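Side-chain contacts in F-actin-capping protein subunit alpha (Dictyostelium discoideum, PDB 4AKR), which caps the fast-growing barbed ends of actin filaments independently of calcium, blocking subunit exchange there without severing the filaments: residues L16-P20 against C21-E25; A32-P35 against S36-L39; G99-S102 against A103-E106; G105-Q109 against D110-Y114. One frame throughout, in Å; residues are numbered along the deposited sequence.

Contact 1. Residues L16-P20 against C21-E25; sequences LNAPP and CEFME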
# COMPACT_ATOMS: atom_id res chain seq x y z
N LEU A 16 0.76 14.05 1.88
CA LEU A 16 2.04 13.48 2.30
C LEU A 16 2.14 11.98 2.05
O LEU A 16 3.24 11.44 1.97
CB LEU A 16 2.28 13.75 3.79
CG LEU A 16 2.68 15.17 4.20
CD1 LEU A 16 2.62 15.31 5.71
CD2 LEU A 16 4.08 15.48 3.67
N ASN A 17 1.01 11.31 1.92
CA ASN A 17 1.01 9.87 1.72
C ASN A 17 0.72 9.38 0.31
O ASN A 17 0.46 8.20 0.10
CB ASN A 17 0.03 9.23 2.70
CG ASN A 17 0.61 9.11 4.09
OD1 ASN A 17 1.42 8.23 4.35
ND2 ASN A 17 0.22 10.02 4.98
N ALA A 18 0.78 10.29 -0.65
CA ALA A 18 0.53 9.93 -2.04
C ALA A 18 1.60 8.96 -2.52
O ALA A 18 2.78 9.09 -2.16
CB ALA A 18 0.53 11.18 -2.92
N PRO A 19 1.21 7.97 -3.33
CA PRO A 19 2.21 7.02 -3.82
C PRO A 19 3.15 7.73 -4.80
O PRO A 19 2.86 8.84 -5.27
CB PRO A 19 1.37 5.94 -4.50
CG PRO A 19 0.14 6.68 -4.94
CD PRO A 19 -0.14 7.60 -3.78
N PRO A 20 4.29 7.11 -5.11
CA PRO A 20 5.25 7.71 -6.04
C PRO A 20 4.69 7.91 -7.44
O PRO A 20 3.94 7.08 -7.96
CB PRO A 20 6.41 6.71 -6.01
CG PRO A 20 5.71 5.39 -5.77
CD PRO A 20 4.72 5.77 -4.68
N CYS A 21 5.06 9.03 -8.06
CA CYS A 21 4.63 9.35 -9.42
C CYS A 21 3.16 9.67 -9.59
O CYS A 21 2.73 9.93 -10.71
CB CYS A 21 4.98 8.19 -10.35
SG CYS A 21 6.74 7.88 -10.49
N GLU A 22 2.38 9.63 -8.51
CA GLU A 22 0.94 9.89 -8.59
C GLU A 22 0.51 11.08 -7.75
O GLU A 22 -0.68 11.27 -7.49
CB GLU A 22 0.17 8.66 -8.13
CG GLU A 22 0.50 7.37 -8.87
CD GLU A 22 -0.17 6.16 -8.25
OE1 GLU A 22 -1.37 6.25 -7.87
OE2 GLU A 22 0.50 5.12 -8.15
N PHE A 23 1.50 11.87 -7.33
CA PHE A 23 1.27 13.02 -6.48
C PHE A 23 0.21 13.96 -7.05
O PHE A 23 -0.73 14.33 -6.36
CB PHE A 23 2.60 13.77 -6.26
CG PHE A 23 2.54 14.80 -5.18
CD1 PHE A 23 2.24 14.44 -3.87
CD2 PHE A 23 2.72 16.15 -5.48
CE1 PHE A 23 2.12 15.41 -2.87
CE2 PHE A 23 2.60 17.12 -4.49
CZ PHE A 23 2.29 16.75 -3.19
N MET A 24 0.33 14.31 -8.32
CA MET A 24 -0.66 15.19 -8.90
C MET A 24 -2.07 14.60 -8.96
O MET A 24 -3.04 15.35 -8.84
CB MET A 24 -0.20 15.66 -10.28
CG MET A 24 0.92 16.71 -10.19
SD MET A 24 0.56 18.04 -8.99
CE MET A 24 -0.33 19.22 -10.01
N GLU A 25 -2.20 13.29 -9.15
CA GLU A 25 -3.53 12.69 -9.18
C GLU A 25 -4.14 12.83 -7.78
O GLU A 25 -5.33 13.08 -7.64
CB GLU A 25 -3.48 11.21 -9.56
CG GLU A 25 -3.34 10.91 -11.05
CD GLU A 25 -1.93 11.09 -11.56
OE1 GLU A 25 -0.99 10.95 -10.76
OE2 GLU A 25 -1.76 11.34 -12.78
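Glu22 and Pro19 meet at the base of a type II turn, their side chains crossing at about a right angle. The carboxylate lies against the proline ring, with OE1 of Glu22 3.3 Å from CG of Pro19 and OE2 of Glu22 3.8 Å from CB of Pro19. Glu22 sets CG opposite its own carbonyl carbon (chi1 -56°) and runs extended from there, which carries the acid along the turn to the ring. Within the turn a weak hydrogen bond runs from Glu22 N to Pro19 O, 3.4 Å long. Next to the turn, the methyl CB of Ala18 sits at the edge of the Phe23 ring, 3.8 Å from CD1 of Phe23, while Tyr51 stacks on that ring and Phe48 meets it edge-to-face. Against this buried packing, Cys21 is looser: its side chain meets little of 16-20 beyond the Pro20 carbonyl and is partly exposed, although Cys155 and Tyr157 touch it. The acid is satisfied by Ser164 and by a salt bridge to a basic side chain of the other protein chain. An alanine in place of Glu22 would probably leave that basic group without its mate and the Pro19 ring without the carboxylate packed against it. The motif is a proline-rich type II turn ending on Glu22, the N-cap residue of helix 23-31, in a tight loop that joins this helix to helix 4-16.

Contact 2. Residues A32-P35 against S36-L39; sequences ALLP and SESL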
# COMPACT_ATOMS: atom_id res chain seq x y z
N ALA A 32 -10.37 18.80 -4.63
CA ALA A 32 -11.78 18.67 -4.94
C ALA A 32 -12.61 18.27 -3.73
O ALA A 32 -13.84 18.20 -3.80
CB ALA A 32 -11.98 17.67 -6.07
N LEU A 33 -11.95 18.02 -2.61
CA LEU A 33 -12.65 17.62 -1.41
C LEU A 33 -12.62 18.72 -0.37
O LEU A 33 -13.35 18.68 0.62
CB LEU A 33 -12.04 16.34 -0.84
CG LEU A 33 -12.04 15.19 -1.85
CD1 LEU A 33 -11.37 13.97 -1.25
CD2 LEU A 33 -13.47 14.88 -2.27
N LEU A 34 -11.78 19.72 -0.61
CA LEU A 34 -11.66 20.85 0.31
C LEU A 34 -12.81 21.84 0.10
O LEU A 34 -13.01 22.33 -1.01
CB LEU A 34 -10.31 21.55 0.10
CG LEU A 34 -9.13 20.70 0.57
CD1 LEU A 34 -7.81 21.40 0.29
CD2 LEU A 34 -9.29 20.45 2.06
N PRO A 35 -13.58 22.14 1.16
CA PRO A 35 -14.70 23.08 1.03
C PRO A 35 -14.27 24.44 0.51
O PRO A 35 -15.08 25.19 -0.02
CB PRO A 35 -15.26 23.15 2.45
CG PRO A 35 -14.07 22.88 3.30
CD PRO A 35 -13.38 21.76 2.57
N SER A 36 -12.98 24.75 0.65
CA SER A 36 -12.44 26.00 0.17
C SER A 36 -10.95 25.88 -0.15
O SER A 36 -10.14 25.49 0.70
CB SER A 36 -12.64 27.12 1.19
OG SER A 36 -12.15 28.35 0.68
N GLU A 37 -10.60 26.24 -1.38
CA GLU A 37 -9.23 26.17 -1.87
C GLU A 37 -8.26 27.03 -1.05
O GLU A 37 -7.05 26.93 -1.22
CB GLU A 37 -9.19 26.62 -3.33
CG GLU A 37 -8.02 26.07 -4.12
CD GLU A 37 -8.02 24.55 -4.19
OE1 GLU A 37 -7.71 23.91 -3.16
OE2 GLU A 37 -8.35 24.01 -5.26
N SER A 38 -8.79 27.86 -0.15
CA SER A 38 -7.94 28.72 0.66
C SER A 38 -7.50 28.04 1.95
O SER A 38 -6.56 28.50 2.60
CB SER A 38 -8.66 30.02 0.99
OG SER A 38 -9.75 29.78 1.87
N LEU A 39 -8.17 26.95 2.31
CA LEU A 39 -7.84 26.22 3.53
C LEU A 39 -6.37 25.81 3.63
O LEU A 39 -5.80 25.82 4.71
CB LEU A 39 -8.72 24.97 3.66
CG LEU A 39 -10.19 25.19 4.02
CD1 LEU A 39 -10.94 23.86 3.97
CD2 LEU A 39 -10.27 25.80 5.41
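Leu39 reaches back over the chain to Pro35, and its side chain can be followed outward as an example of how a residue at the end of a turn packs on the residue before it. From CB, the chain places CG opposite the Leu39 carbonyl carbon (chi1 -73°), which directs the branch toward 32-35. Of the two methyls at the tip, CD1 of Leu39 does the touching: it lies 3.3 Å from CG of Pro35, closer than usual van der Waals contact, and 3.5 Å from CD of Pro35. The leucine crosses the proline ring at about a right angle, pressing one methyl on its CG-CD side. The same CD1 of Leu39 stands 4.2 Å from CD2 of Leu34, a more relaxed apolar contact. Beyond this segment pair, Asn4 and Val8 of helix 4-16 touch Leu39, while Ala11 touches Leu34 and Leu7 touches Pro35. On the polar side OG of Ser36 and OG of Ser38 share a hydrogen bond of 3.0 Å, and the acid of Glu37 is held by a salt bridge to Arg31. The backbone bond from Leu39 N to Ser36 O, 2.9 Å, closes a type I beta turn from Ser36 to Leu39, which brings Leu39 back beside Pro35 at helix 4-16.

Contact 3. Residues G99-S102 against A103-E106; sequences GERS and ASGE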
# COMPACT_ATOMS: atom_id res chain seq x y z
N GLY A 99 14.91 28.31 -11.84
CA GLY A 99 16.19 28.98 -11.92
C GLY A 99 17.37 28.03 -12.04
O GLY A 99 17.31 26.88 -11.60
N GLU A 100 18.44 28.52 -12.65
CA GLU A 100 19.66 27.75 -12.83
C GLU A 100 20.84 28.71 -12.86
O GLU A 100 20.89 29.62 -13.70
CB GLU A 100 19.59 26.95 -14.14
CG GLU A 100 18.75 25.67 -14.09
CD GLU A 100 18.54 25.05 -15.47
OE1 GLU A 100 19.50 24.97 -16.27
OE2 GLU A 100 17.41 24.62 -15.76
N ARG A 101 21.77 28.54 -11.94
CA ARG A 101 22.95 29.39 -11.88
C ARG A 101 24.17 28.60 -11.43
O ARG A 101 24.05 27.49 -10.92
CB ARG A 101 22.73 30.57 -10.93
CG ARG A 101 22.69 30.21 -9.45
CD ARG A 101 22.71 31.49 -8.62
NE ARG A 101 22.53 31.28 -7.19
CZ ARG A 101 23.49 30.88 -6.35
NH1 ARG A 101 24.71 30.63 -6.80
NH2 ARG A 101 23.22 30.77 -5.06
N SER A 102 25.34 29.19 -11.64
CA SER A 102 26.59 28.57 -11.25
C SER A 102 26.77 28.70 -9.75
O SER A 102 26.37 29.71 -9.15
CB SER A 102 27.76 29.27 -11.94
OG SER A 102 27.61 29.26 -13.33
N ALA A 103 27.36 27.69 -9.13
CA ALA A 103 27.60 27.75 -7.69
C ALA A 103 28.67 28.82 -7.48
O ALA A 103 29.51 29.05 -8.34
CB ALA A 103 28.09 26.40 -7.17
N SER A 104 28.64 29.49 -6.34
CA SER A 104 29.62 30.52 -6.07
C SER A 104 30.19 30.43 -4.67
O SER A 104 30.50 31.45 -4.04
CB SER A 104 28.98 31.90 -6.30
OG SER A 104 27.76 32.03 -5.59
N GLY A 105 30.35 29.20 -4.17
CA GLY A 105 30.89 29.00 -2.85
C GLY A 105 30.19 27.92 -2.03
O GLY A 105 30.71 27.50 -1.00
N GLU A 106 29.03 27.47 -2.50
CA GLU A 106 28.25 26.44 -1.81
C GLU A 106 29.00 25.11 -1.72
O GLU A 106 28.79 24.33 -0.79
CB GLU A 106 26.92 26.18 -2.53
CG GLU A 106 25.97 27.36 -2.55
CD GLU A 106 26.44 28.49 -3.44
OE1 GLU A 106 26.85 28.21 -4.59
OE2 GLU A 106 26.40 29.65 -3.00
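Arg101 faces Ser104 and Glu106 across the end of an edge strand. The strand enters through Gly99, whose backbone pairs with Thr89, and Glu100, whose OE1 accepts a hydrogen bond from the backbone N of Ser62. At Arg101 the side chain starts with CG between the backbone N and the carbonyl carbon (chi1 71°), then runs extended to NE and brings the guanidinium to the loop 103-106. NH1 of Arg101 makes a weak hydrogen bond to O of Ser102, 3.0 Å, and passes 3.6 Å from OG of Ser104 without bonding to it. Its salt bridge to OE1 of Glu106 is long at 3.9 Å, and the guanidinium and carboxylate planes stand 79° apart; OE2 of Glu106 lies in the guanidinium plane at its edge, 4.0 Å from NH2 of Arg101. The strand ends at Ser102. The firmer grip on the acid comes from N of Ser104, 2.8 Å from OE1 of Glu106, on the syn side. A glutamine replacing Glu106 would probably cost Arg101 its long ion pair, the neutral amide offering no charge. The chemistry implies that the bond from the Ser104 backbone N-H probably does most to hold the carboxylate, while the mostly exposed arginine adds only a weak, long ion pair.

Contact 4. Residues G105-Q109 against D110-Y114; sequences GEIEQ and DIEQY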
# COMPACT_ATOMS: atom_id res chain seq x y z
N GLY A 105 30.35 29.20 -4.17
CA GLY A 105 30.89 29.00 -2.85
C GLY A 105 30.19 27.92 -2.03
O GLY A 105 30.71 27.50 -1.00
N GLU A 106 29.03 27.47 -2.50
CA GLU A 106 28.25 26.44 -1.81
C GLU A 106 29.00 25.11 -1.72
O GLU A 106 28.79 24.33 -0.79
CB GLU A 106 26.92 26.18 -2.53
CG GLU A 106 25.97 27.36 -2.55
CD GLU A 106 26.44 28.49 -3.44
OE1 GLU A 106 26.85 28.21 -4.59
OE2 GLU A 106 26.40 29.65 -3.00
N ILE A 107 29.86 24.86 -2.69
CA ILE A 107 30.63 23.62 -2.71
C ILE A 107 31.92 23.80 -1.92
O ILE A 107 32.66 24.77 -2.13
CB ILE A 107 30.96 23.22 -4.16
CG1 ILE A 107 29.65 23.09 -4.96
CG2 ILE A 107 31.76 21.92 -4.18
CD1 ILE A 107 29.85 22.86 -6.45
N GLU A 108 32.19 22.88 -1.00
CA GLU A 108 33.41 22.95 -0.20
C GLU A 108 34.59 22.44 -1.02
O GLU A 108 34.77 21.24 -1.19
CB GLU A 108 33.25 22.12 1.07
CG GLU A 108 32.29 22.74 2.07
CD GLU A 108 31.95 21.80 3.20
OE1 GLU A 108 32.89 21.27 3.83
OE2 GLU A 108 30.74 21.61 3.46
N GLN A 109 35.41 23.38 -1.51
CA GLN A 109 36.57 23.04 -2.33
C GLN A 109 37.65 22.22 -1.64
O GLN A 109 38.31 21.41 -2.28
CB GLN A 109 37.21 24.31 -2.91
CG GLN A 109 36.33 25.11 -3.86
CD GLN A 109 35.74 24.25 -4.97
OE1 GLN A 109 36.43 23.47 -5.60
NE2 GLN A 109 34.44 24.41 -5.21
N ASP A 110 37.85 22.42 -0.34
CA ASP A 110 38.91 21.69 0.35
C ASP A 110 38.77 20.17 0.39
O ASP A 110 39.76 19.47 0.61
CB ASP A 110 39.11 22.24 1.77
CG ASP A 110 37.84 22.23 2.60
OD1 ASP A 110 36.85 21.58 2.19
OD2 ASP A 110 37.84 22.87 3.67
N ILE A 111 37.57 19.66 0.16
CA ILE A 111 37.34 18.22 0.17
C ILE A 111 36.71 17.78 -1.15
O ILE A 111 36.33 16.62 -1.32
CB ILE A 111 36.40 17.83 1.32
CG1 ILE A 111 35.01 18.42 1.09
CG2 ILE A 111 36.93 18.36 2.63
CD1 ILE A 111 34.00 18.03 2.14
N GLU A 112 36.63 18.71 -2.09
CA GLU A 112 36.03 18.45 -3.40
C GLU A 112 36.65 17.28 -4.15
O GLU A 112 35.97 16.64 -4.95
CB GLU A 112 36.10 19.73 -4.25
CG GLU A 112 35.67 19.61 -5.71
CD GLU A 112 34.24 19.13 -5.89
OE1 GLU A 112 33.44 19.21 -4.93
OE2 GLU A 112 33.91 18.69 -7.02
N GLN A 113 37.92 16.99 -3.90
CA GLN A 113 38.57 15.88 -4.59
C GLN A 113 37.98 14.56 -4.13
O GLN A 113 37.97 13.58 -4.88
CB GLN A 113 40.09 15.89 -4.37
CG GLN A 113 40.79 17.09 -5.02
CD GLN A 113 42.30 16.92 -5.15
OE1 GLN A 113 43.00 17.82 -5.61
NE2 GLN A 113 42.81 15.75 -4.75
N TYR A 114 37.50 14.52 -2.90
CA TYR A 114 36.88 13.31 -2.38
C TYR A 114 35.47 13.21 -2.94
O TYR A 114 35.06 12.16 -3.41
CB TYR A 114 36.85 13.34 -0.83
CG TYR A 114 38.18 12.95 -0.23
CD1 TYR A 114 38.63 11.63 -0.29
CD2 TYR A 114 39.03 13.91 0.32
CE1 TYR A 114 39.90 11.27 0.17
CE2 TYR A 114 40.30 13.56 0.79
CZ TYR A 114 40.73 12.24 0.71
OH TYR A 114 41.98 11.89 1.16
O HOH W 1 33.28 19.31 -2.25
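The backbone coils into helix 112-129, whose N-cap is Ile111, through a hydrogen bond of 3.2 Å from Glu112 N to Gln109 O, backed by a weak one of 3.5 Å from Ile111 N to Glu108 O. Around the start of the helix the side chains meet in several pairs. Ile107 lays its CG2 methyl against the acid of Glu112, 3.3 Å from OE1 of Glu112. Gln109 and Glu112 lie side by side, pointing the same way, with OE1 of Gln109 3.9 Å from CG of Glu112 and the amide and carboxylate planes 37° apart. Glu112 has CG anti to its N (chi1 173°) and bends at chi2, which turns the acid back toward 105-109. There a water molecule donates to both O of Glu108 and OE1 of Glu112, 2.7 Å each, bridging the loop carbonyl to the helix side chain; Arg115 holds the same acid by a salt bridge. Ile111 crosses Glu108 at a slant, CD1 of Ile111 3.8 Å from OE1 of Glu108, and Ile146 of strand 145-158 touches the isoleucine too. The acids of Glu108 and Asp110 approach each other, OE1 of Glu108 lying 4.3 Å from OD1 of Asp110, but Lys141 makes salt bridges to both, and Thr140 bonds the second oxygen of Glu108. The shared lysine probably offsets the repulsion of that acidic pair, and the negative groups near the start of helix 112-129 are likely to suit the positive end of its dipole.

Overall arrangement
The four contacts are all local, yet their chemistry follows their place in the fold. Contact 1 is buried and largely apolar, with the acid of Glu22 paired with a basic side chain of the other protein, whereas contacts 2 and 3 lie at the surface and contact 4 is partly buried. Contacts 1 and 2 flank the same helix, 23-31, at its start and beyond its end, with centres about 18 Å apart; contact 2 relies on leucine and proline packing. Contacts 3 and 4 share Gly105 and Glu106 and together span the passage from strand 96-102 to helix 112-129, using charge and, in contact 4, water. Contacts 1 and 4 stand on opposite sides of the chain's centre.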